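Local coordinates for protein PadR family transcriptional regulator (Streptococcus pneumoniae, PDB 5ZQH) that probably binds DNA as a PadR-family, winged helix-turn-helix transcriptional regulator and forms a two-subunit assembly, at residues 7-12 / 34-39; 14-19 / 25-30; 50-55 / 71-76. All blocks are in the same frame, centred on the assembly; numbering follows the deposited sequence.

Contact 1. Residues 7-12 / 34-39; sequences GVLEGC and AGFDTI
Cys12 N donates to Val8 O at 2.8 Å, the helical bond that sets these two residues one turn apart on the face of helix 3-19 that meets Phe36. No hydrogen bond crosses between 7-12 and 34-39; the contact is the apolar burial of one ring. Val8 CG1 sits at the ring's edge, near its plane, 4.3 Å from Phe36 CZ. Leu9 CD2 approaches obliquely, 4.1 Å from Phe36 CE1, while Cys12 SG, also oblique, comes to 4.5 Å from Phe36 CZ. The loop carrying Phe36 leads from helix 24-34 to helix 45-53, the second and third helices of the probable winged helix-turn-helix domain: the former closes in a Schellman motif at Gly35, Phe36 is the centre of an inverse gamma turn, and Phe36 to Ile39 form a type I turn. A weak bond from Asp37 N to Gly35 O, 2.8 Å, spans the gamma turn. With CG anti to its carbonyl carbon (chi1 -60°), Phe36 sends its ring toward helix 3-19. Leu31 also packs on it. From the second subunit, Lys96 makes a cation-pi contact with the ring, and Ile100 packs against both Phe36 and Cys12.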
loop_
_atom_site.group_PDB
_atom_site.type_symbol
_atom_site.label_atom_id
_atom_site.label_comp_id
_atom_site.label_asym_id
_atom_site.label_seq_id
_atom_site.Cartn_x
_atom_site.Cartn_y
_atom_site.Cartn_z
ATOM N N GLY A 7 2.220 -1.169 3.714
ATOM C CA GLY A 7 1.050 -0.378 4.081
ATOM C C GLY A 7 -0.094 -1.236 4.584
ATOM O O GLY A 7 -0.746 -0.883 5.574
ATOM N N VAL A 8 -0.320 -2.370 3.913
ATOM C CA VAL A 8 -1.394 -3.300 4.287
ATOM C C VAL A 8 -1.140 -3.955 5.656
ATOM O O VAL A 8 -2.015 -3.860 6.538
ATOM C CB VAL A 8 -1.730 -4.325 3.167
ATOM C CG1 VAL A 8 -2.645 -5.433 3.677
ATOM C CG2 VAL A 8 -2.385 -3.622 1.987
ATOM N N LEU A 9 0.029 -4.586 5.851
ATOM C CA LEU A 9 0.326 -5.184 7.169
ATOM C C LEU A 9 0.380 -4.192 8.326
ATOM O O LEU A 9 0.045 -4.568 9.450
ATOM C CB LEU A 9 1.499 -6.190 7.217
ATOM C CG LEU A 9 2.794 -6.247 6.419
ATOM C CD1 LEU A 9 3.963 -6.646 7.316
ATOM C CD2 LEU A 9 2.624 -7.277 5.322
ATOM N N GLU A 10 0.773 -2.944 8.056
ATOM C CA GLU A 10 0.726 -1.904 9.088
ATOM C C GLU A 10 -0.703 -1.728 9.587
ATOM O O GLU A 10 -0.967 -1.914 10.775
ATOM C CB GLU A 10 1.292 -0.567 8.608
ATOM C CG GLU A 10 1.557 0.388 9.765
ATOM C CD GLU A 10 1.827 1.810 9.322
ATOM O OE1 GLU A 10 0.859 2.520 8.968
ATOM O OE2 GLU A 10 3.011 2.224 9.350
ATOM N N GLY A 11 -1.605 -1.398 8.660
ATOM C CA GLY A 11 -3.039 -1.287 8.925
ATOM C C GLY A 11 -3.650 -2.514 9.572
ATOM O O GLY A 11 -4.389 -2.385 10.552
ATOM N N CYS A 12 -3.322 -3.696 9.039
ATOM C CA CYS A 12 -3.819 -4.981 9.576
ATOM C C CYS A 12 -3.332 -5.282 10.998
ATOM O O CYS A 12 -4.138 -5.655 11.848
ATOM C CB CYS A 12 -3.517 -6.149 8.623
ATOM S SG CYS A 12 -4.458 -6.099 7.075
ATOM N N ALA A 34 -5.042 -15.252 8.847
ATOM C CA ALA A 34 -5.748 -14.291 7.994
ATOM C C ALA A 34 -5.342 -14.425 6.523
ATOM O O ALA A 34 -6.026 -13.899 5.634
ATOM C CB ALA A 34 -5.514 -12.872 8.489
ATOM N N GLY A 35 -4.238 -15.133 6.277
ATOM C CA GLY A 35 -3.748 -15.378 4.917
ATOM C C GLY A 35 -2.264 -15.144 4.692
ATOM O O GLY A 35 -1.721 -15.559 3.664
ATOM N N PHE A 36 -1.611 -14.485 5.649
ATOM C CA PHE A 36 -0.183 -14.198 5.579
ATOM C C PHE A 36 0.643 -15.457 5.915
ATOM O O PHE A 36 1.365 -15.514 6.917
ATOM C CB PHE A 36 0.167 -12.994 6.475
ATOM C CG PHE A 36 -0.552 -11.717 6.098
ATOM C CD1 PHE A 36 -0.017 -10.854 5.137
ATOM C CD2 PHE A 36 -1.767 -11.370 6.703
ATOM C CE1 PHE A 36 -0.680 -9.678 4.787
ATOM C CE2 PHE A 36 -2.431 -10.201 6.357
ATOM C CZ PHE A 36 -1.885 -9.352 5.400
ATOM N N ASP A 37 0.516 -16.462 5.048
ATOM C CA ASP A 37 1.146 -17.775 5.204
ATOM C C ASP A 37 2.663 -17.710 5.126
ATOM O O ASP A 37 3.354 -18.465 5.813
ATOM C CB ASP A 37 0.648 -18.732 4.111
ATOM C CG ASP A 37 -0.842 -18.994 4.186
ATOM O OD1 ASP A 37 -1.282 -19.669 5.145
ATOM O OD2 ASP A 37 -1.570 -18.527 3.282
ATOM N N THR A 38 3.165 -16.799 4.293
ATOM C CA THR A 38 4.579 -16.758 3.913
ATOM C C THR A 38 5.416 -15.659 4.598
ATOM O O THR A 38 6.464 -15.256 4.077
ATOM C CB THR A 38 4.732 -16.671 2.373
ATOM O OG1 THR A 38 3.903 -15.617 1.863
ATOM C CG2 THR A 38 4.347 -17.994 1.711
ATOM N N ILE A 39 4.961 -15.182 5.759
ATOM C CA ILE A 39 5.749 -14.224 6.548
ATOM C C ILE A 39 6.796 -14.974 7.375
ATOM O O ILE A 39 6.462 -15.864 8.175
ATOM C CB ILE A 39 4.897 -13.235 7.408
ATOM C CG1 ILE A 39 3.883 -13.975 8.296
ATOM C CG2 ILE A 39 4.229 -12.191 6.508
ATOM C CD1 ILE A 39 3.225 -13.121 9.362
#

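Contact 2. Residues 14-19 / 25-30; sequences LDMIGQ and YELVQT
Apolar packing carries the meeting of Met16 and Ile17 with Leu27 and Thr30, and no hydrogen bond passes between 14-19 and 25-30. Leu27 splits its methyls: CD1 rests 3.7 Å from Ile17 CG1, side chains crossing at about a right angle, and CD2 lies 3.8 Å from Met16 CB. The extended Met16 chain runs on to Thr30, meeting it tip to tip with SD 3.8 Å from Thr30 CG2. Met16 CE comes 3.7 Å from the backbone Thr30 O. Thr30 offers its methyl because CG2 lies anti to the backbone N (chi1 -51° for OG1). The axes of segments 14-19 and 25-30 pass 11.0 Å apart, their N-to-C directions 116° apart, and Leu48 of helix 45-53 touches both Ile17 and Leu27, giving the three-helix core of a helix-turn-helix domain. Side-chain hydrogen bonds among these segments stay within each helix. Thr30 OG1 gives a 2.6 Å bond to Glu26 O, which Thr30 N reaches from the opposite face of the carbonyl plane; the OG1 bond holds CG2 on the Met16 side. Gln19 NE2 meets Asp15 OD2 from above the carboxylate plane, at 2.9 Å. Asp15 OD1 accepts from Trp87 NE1, and Ile100 of the second subunit packs on Met16.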
loop_
_atom_site.group_PDB
_atom_site.type_symbol
_atom_site.label_atom_id
_atom_site.label_comp_id
_atom_site.label_asym_id
_atom_site.label_seq_id
_atom_site.Cartn_x
_atom_site.Cartn_y
_atom_site.Cartn_z
ATOM N N LEU A 14 -2.198 -3.015 13.205
ATOM C CA LEU A 14 -2.875 -1.971 13.976
ATOM C C LEU A 14 -4.336 -2.312 14.311
ATOM O O LEU A 14 -4.761 -2.142 15.461
ATOM C CB LEU A 14 -2.782 -0.631 13.231
ATOM C CG LEU A 14 -2.019 0.598 13.760
ATOM C CD1 LEU A 14 -0.986 0.319 14.848
ATOM C CD2 LEU A 14 -1.403 1.372 12.599
ATOM N N ASP A 15 -5.079 -2.808 13.316
ATOM C CA ASP A 15 -6.478 -3.227 13.491
ATOM C C ASP A 15 -6.623 -4.398 14.466
ATOM O O ASP A 15 -7.484 -4.361 15.347
ATOM C CB ASP A 15 -7.125 -3.560 12.140
ATOM C CG ASP A 15 -8.645 -3.699 12.223
ATOM O OD1 ASP A 15 -9.331 -2.704 12.551
ATOM O OD2 ASP A 15 -9.153 -4.805 11.941
ATOM N N MET A 16 -5.770 -5.413 14.307
ATOM C CA MET A 16 -5.746 -6.596 15.178
ATOM C C MET A 16 -5.495 -6.258 16.647
ATOM O O MET A 16 -6.142 -6.827 17.528
ATOM C CB MET A 16 -4.719 -7.616 14.688
ATOM C CG MET A 16 -5.165 -8.399 13.469
ATOM S SD MET A 16 -3.842 -9.440 12.837
ATOM C CE MET A 16 -4.673 -10.202 11.443
ATOM N N ILE A 17 -4.566 -5.329 16.885
ATOM C CA ILE A 17 -4.244 -4.795 18.217
ATOM C C ILE A 17 -5.430 -4.007 18.805
ATOM O O ILE A 17 -5.661 -4.036 20.019
ATOM C CB ILE A 17 -2.936 -3.959 18.169
ATOM C CG1 ILE A 17 -1.721 -4.884 18.051
ATOM C CG2 ILE A 17 -2.768 -3.064 19.389
ATOM C CD1 ILE A 17 -0.497 -4.233 17.431
ATOM N N GLY A 18 -6.177 -3.328 17.934
ATOM C CA GLY A 18 -7.423 -2.644 18.304
ATOM C C GLY A 18 -8.563 -3.551 18.741
ATOM O O GLY A 18 -9.242 -3.252 19.730
ATOM N N GLN A 19 -8.770 -4.647 18.003
ATOM C CA GLN A 19 -9.812 -5.643 18.305
ATOM C C GLN A 19 -9.561 -6.312 19.653
ATOM O O GLN A 19 -10.453 -6.383 20.501
ATOM C CB GLN A 19 -9.857 -6.738 17.235
ATOM C CG GLN A 19 -10.168 -6.298 15.810
ATOM C CD GLN A 19 -9.958 -7.423 14.798
ATOM O OE1 GLN A 19 -9.842 -8.603 15.170
ATOM N NE2 GLN A 19 -9.911 -7.065 13.512
ATOM N N TYR A 25 3.935 -13.149 19.621
ATOM C CA TYR A 25 3.707 -14.508 19.099
ATOM C C TYR A 25 2.292 -14.677 18.562
ATOM O O TYR A 25 2.112 -15.193 17.457
ATOM C CB TYR A 25 4.001 -15.579 20.159
ATOM C CG TYR A 25 3.735 -17.014 19.725
ATOM C CD1 TYR A 25 4.703 -17.742 19.022
ATOM C CD2 TYR A 25 2.523 -17.658 20.039
ATOM C CE1 TYR A 25 4.471 -19.058 18.632
ATOM C CE2 TYR A 25 2.283 -18.975 19.649
ATOM C CZ TYR A 25 3.262 -19.668 18.950
ATOM O OH TYR A 25 3.048 -20.970 18.563
ATOM N N GLU A 26 1.301 -14.246 19.344
ATOM C CA GLU A 26 -0.089 -14.444 18.958
ATOM C C GLU A 26 -0.545 -13.547 17.801
ATOM O O GLU A 26 -1.457 -13.918 17.071
ATOM C CB GLU A 26 -1.054 -14.446 20.162
ATOM C CG GLU A 26 -1.179 -13.168 20.975
ATOM C CD GLU A 26 -2.138 -13.314 22.149
ATOM O OE1 GLU A 26 -2.105 -14.358 22.841
ATOM O OE2 GLU A 26 -2.937 -12.382 22.383
ATOM N N LEU A 27 0.122 -12.404 17.619
ATOM C CA LEU A 27 -0.100 -11.536 16.456
ATOM C C LEU A 27 0.359 -12.174 15.148
ATOM O O LEU A 27 -0.366 -12.107 14.155
ATOM C CB LEU A 27 0.549 -10.158 16.635
ATOM C CG LEU A 27 -0.374 -9.008 17.057
ATOM C CD1 LEU A 27 0.430 -7.907 17.736
ATOM C CD2 LEU A 27 -1.179 -8.448 15.888
ATOM N N VAL A 28 1.545 -12.794 15.158
ATOM C CA VAL A 28 2.084 -13.509 13.986
ATOM C C VAL A 28 1.143 -14.654 13.570
ATOM O O VAL A 28 0.886 -14.851 12.375
ATOM C CB VAL A 28 3.540 -14.012 14.224
ATOM C CG1 VAL A 28 4.056 -14.859 13.062
ATOM C CG2 VAL A 28 4.486 -12.838 14.458
ATOM N N GLN A 29 0.611 -15.371 14.562
ATOM C CA GLN A 29 -0.306 -16.499 14.321
ATOM C C GLN A 29 -1.667 -16.061 13.800
ATOM O O GLN A 29 -2.243 -16.734 12.947
ATOM C CB GLN A 29 -0.457 -17.376 15.571
ATOM C CG GLN A 29 0.834 -18.041 16.058
ATOM C CD GLN A 29 1.413 -19.065 15.090
ATOM O OE1 GLN A 29 0.722 -19.591 14.217
ATOM N NE2 GLN A 29 2.690 -19.358 15.253
ATOM N N THR A 30 -2.162 -14.932 14.308
ATOM C CA THR A 30 -3.398 -14.300 13.823
ATOM C C THR A 30 -3.232 -13.813 12.380
ATOM O O THR A 30 -4.166 -13.891 11.585
ATOM C CB THR A 30 -3.832 -13.145 14.757
ATOM O OG1 THR A 30 -3.851 -13.617 16.110
ATOM C CG2 THR A 30 -5.226 -12.622 14.415
#

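Contact 3. Residues 50-55 / 71-76; sequences KLEKNQ and KYFSLM
The carboxylate of Glu52 stands at the edge of the Phe73 ring, near its plane, with OE1 4.1 Å from Phe73 CE1 and the carboxylate and ring planes 81° apart. Glu52 and Lys71 reach toward each other from opposite directions: Lys71 NZ lies 3.4 Å from Glu52 OE1, a weak hydrogen bond within a salt bridge, and 3.6 Å from Glu52 OE2. Glu52 reaches this far because CG is anti to the backbone N (chi1 -168°) and the chain stays extended beyond it; Lys71 bends at its third torsion to bring the ammonium round. Phe73 also touches Leu48 and Ile57, which tie the ring to helix 45-53 and strand 57-63. Toward the end of strand 69-75, Met76 CB presses on Gln55 O at 3.2 Å, a tight contact. Met76 SD lies 3.7 Å from Gln55 O, and Met76 CE 4.2 Å from Gln55 CB. Gln55, with positive phi, closes the last turn in a Schellman motif; beyond it, backbone bonding of Met76 with Trp56 draws the two segments together. Helix 45-53, by topology the probable DNA-recognition helix, is thus joined to the hairpin of strands 57-63 and 69-75, the wing of a winged helix-turn-helix domain.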
loop_
_atom_site.group_PDB
_atom_site.type_symbol
_atom_site.label_atom_id
_atom_site.label_comp_id
_atom_site.label_asym_id
_atom_site.label_seq_id
_atom_site.Cartn_x
_atom_site.Cartn_y
_atom_site.Cartn_z
ATOM N N LYS A 50 8.601 -0.389 15.594
ATOM C CA LYS A 50 8.390 0.919 14.972
ATOM C C LYS A 50 7.157 1.633 15.524
ATOM O O LYS A 50 7.241 2.805 15.896
ATOM C CB LYS A 50 8.311 0.788 13.448
ATOM C CG LYS A 50 8.358 2.111 12.683
ATOM C CD LYS A 50 8.569 1.894 11.192
ATOM C CE LYS A 50 7.262 1.633 10.459
ATOM N NZ LYS A 50 7.388 0.510 9.486
ATOM N N LEU A 51 6.035 0.910 15.572
ATOM C CA LEU A 51 4.763 1.390 16.109
ATOM C C LEU A 51 4.842 1.787 17.588
ATOM O O LEU A 51 4.273 2.803 17.978
ATOM C CB LEU A 51 3.684 0.318 15.911
ATOM C CG LEU A 51 2.772 0.131 14.686
ATOM C CD1 LEU A 51 3.305 0.675 13.364
ATOM C CD2 LEU A 51 2.453 -1.352 14.562
ATOM N N GLU A 52 5.541 0.992 18.405
ATOM C CA GLU A 52 5.726 1.313 19.833
ATOM C C GLU A 52 6.543 2.599 20.026
ATOM O O GLU A 52 6.171 3.463 20.827
ATOM C CB GLU A 52 6.367 0.142 20.598
ATOM C CG GLU A 52 6.320 0.296 22.119
ATOM C CD GLU A 52 7.104 -0.760 22.893
ATOM O OE1 GLU A 52 7.809 -1.598 22.278
ATOM O OE2 GLU A 52 7.013 -0.753 24.145
ATOM N N LYS A 53 7.642 2.706 19.280
ATOM C CA LYS A 53 8.517 3.884 19.281
ATOM C C LYS A 53 7.794 5.128 18.732
ATOM O O LYS A 53 7.986 6.237 19.246
ATOM C CB LYS A 53 9.833 3.558 18.536
ATOM C CG LYS A 53 10.822 4.703 18.343
ATOM C CD LYS A 53 10.793 5.147 16.887
ATOM C CE LYS A 53 10.826 6.657 16.734
ATOM N NZ LYS A 53 10.329 7.044 15.382
ATOM N N ASN A 54 6.947 4.925 17.718
ATOM C CA ASN A 54 6.052 5.968 17.188
ATOM C C ASN A 54 4.941 6.407 18.151
ATOM O O ASN A 54 4.211 7.364 17.861
ATOM C CB ASN A 54 5.393 5.498 15.882
ATOM C CG ASN A 54 6.321 5.562 14.683
ATOM O OD1 ASN A 54 7.421 6.127 14.739
ATOM N ND2 ASN A 54 5.873 4.971 13.574
ATOM N N GLN A 55 4.813 5.695 19.277
ATOM C CA GLN A 55 3.750 5.891 20.278
ATOM C C GLN A 55 2.337 5.666 19.706
ATOM O O GLN A 55 1.380 6.318 20.116
ATOM C CB GLN A 55 3.880 7.259 20.991
ATOM C CG GLN A 55 5.069 7.385 21.938
ATOM C CD GLN A 55 5.299 8.808 22.428
ATOM O OE1 GLN A 55 4.356 9.527 22.785
ATOM N NE2 GLN A 55 6.564 9.224 22.456
ATOM N N LYS A 71 4.594 -9.545 26.713
ATOM C CA LYS A 71 4.408 -8.128 26.423
ATOM C C LYS A 71 3.207 -7.924 25.494
ATOM O O LYS A 71 3.317 -8.100 24.282
ATOM C CB LYS A 71 5.682 -7.528 25.815
ATOM C CG LYS A 71 5.710 -6.008 25.829
ATOM C CD LYS A 71 6.665 -5.447 24.787
ATOM C CE LYS A 71 7.981 -5.007 25.400
ATOM N NZ LYS A 71 8.614 -3.982 24.525
ATOM N N TYR A 72 2.069 -7.548 26.081
ATOM C CA TYR A 72 0.841 -7.300 25.330
ATOM C C TYR A 72 0.816 -5.899 24.727
ATOM O O TYR A 72 1.062 -4.908 25.416
ATOM C CB TYR A 72 -0.389 -7.509 26.216
ATOM C CG TYR A 72 -0.814 -8.946 26.372
ATOM C CD1 TYR A 72 -0.282 -9.747 27.389
ATOM C CD2 TYR A 72 -1.760 -9.511 25.512
ATOM C CE1 TYR A 72 -0.680 -11.069 27.552
ATOM C CE2 TYR A 72 -2.160 -10.834 25.657
ATOM C CZ TYR A 72 -1.617 -11.607 26.682
ATOM O OH TYR A 72 -2.008 -12.919 26.832
ATOM N N PHE A 73 0.519 -5.834 23.434
ATOM C CA PHE A 73 0.399 -4.571 22.723
ATOM C C PHE A 73 -1.059 -4.123 22.637
ATOM O O PHE A 73 -1.939 -4.906 22.270
ATOM C CB PHE A 73 1.019 -4.668 21.324
ATOM C CG PHE A 73 2.486 -4.994 21.328
ATOM C CD1 PHE A 73 3.438 -4.017 21.658
ATOM C CD2 PHE A 73 2.929 -6.281 21.002
ATOM C CE1 PHE A 73 4.794 -4.318 21.665
ATOM C CE2 PHE A 73 4.287 -6.583 21.007
ATOM C CZ PHE A 73 5.218 -5.602 21.338
ATOM N N SER A 74 -1.294 -2.866 23.007
ATOM C CA SER A 74 -2.604 -2.207 22.894
ATOM C C SER A 74 -2.436 -0.832 22.239
ATOM O O SER A 74 -1.358 -0.226 22.326
ATOM C CB SER A 74 -3.256 -2.065 24.268
ATOM O OG SER A 74 -2.399 -1.367 25.153
ATOM N N LEU A 75 -3.494 -0.344 21.592
ATOM C CA LEU A 75 -3.450 0.942 20.890
ATOM C C LEU A 75 -3.373 2.162 21.812
ATOM O O LEU A 75 -4.052 2.232 22.837
ATOM C CB LEU A 75 -4.643 1.088 19.935
ATOM C CG LEU A 75 -4.747 0.256 18.652
ATOM C CD1 LEU A 75 -6.035 0.625 17.942
ATOM C CD2 LEU A 75 -3.565 0.452 17.711
ATOM N N MET A 76 -2.515 3.107 21.429
ATOM C CA MET A 76 -2.436 4.430 22.046
ATOM C C MET A 76 -3.495 5.300 21.361
ATOM O O MET A 76 -4.200 4.825 20.460
ATOM C CB MET A 76 -1.047 5.031 21.816
ATOM C CG MET A 76 -0.356 5.612 23.037
ATOM S SD MET A 76 1.113 4.651 23.450
ATOM C CE MET A 76 2.038 5.810 24.458
#

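Overall arrangement
Contacts 1 and 2 are buried and apolar, both built on helix 3-19, and both touch the second subunit; contact 2 is nested in the loop that contact 1 closes, and Ala34 CB meets Met16 CE at 4.1 Å. Contact 3 is at the surface, joining helix 45-53 to strand 69-75 with a weak salt-bridge bond and a backbone oxygen against a methionine. It lies on the other side of the chain's centre from contact 1, about 17 Å away between centres. Contact 2 lies between them in place but is as buried and apolar as contact 1: Ile17 CG2 packs 3.5 Å from Phe73 O, bringing the helical core onto the wing strand, while Glu10 and Leu51 bridge contacts 1 and 3.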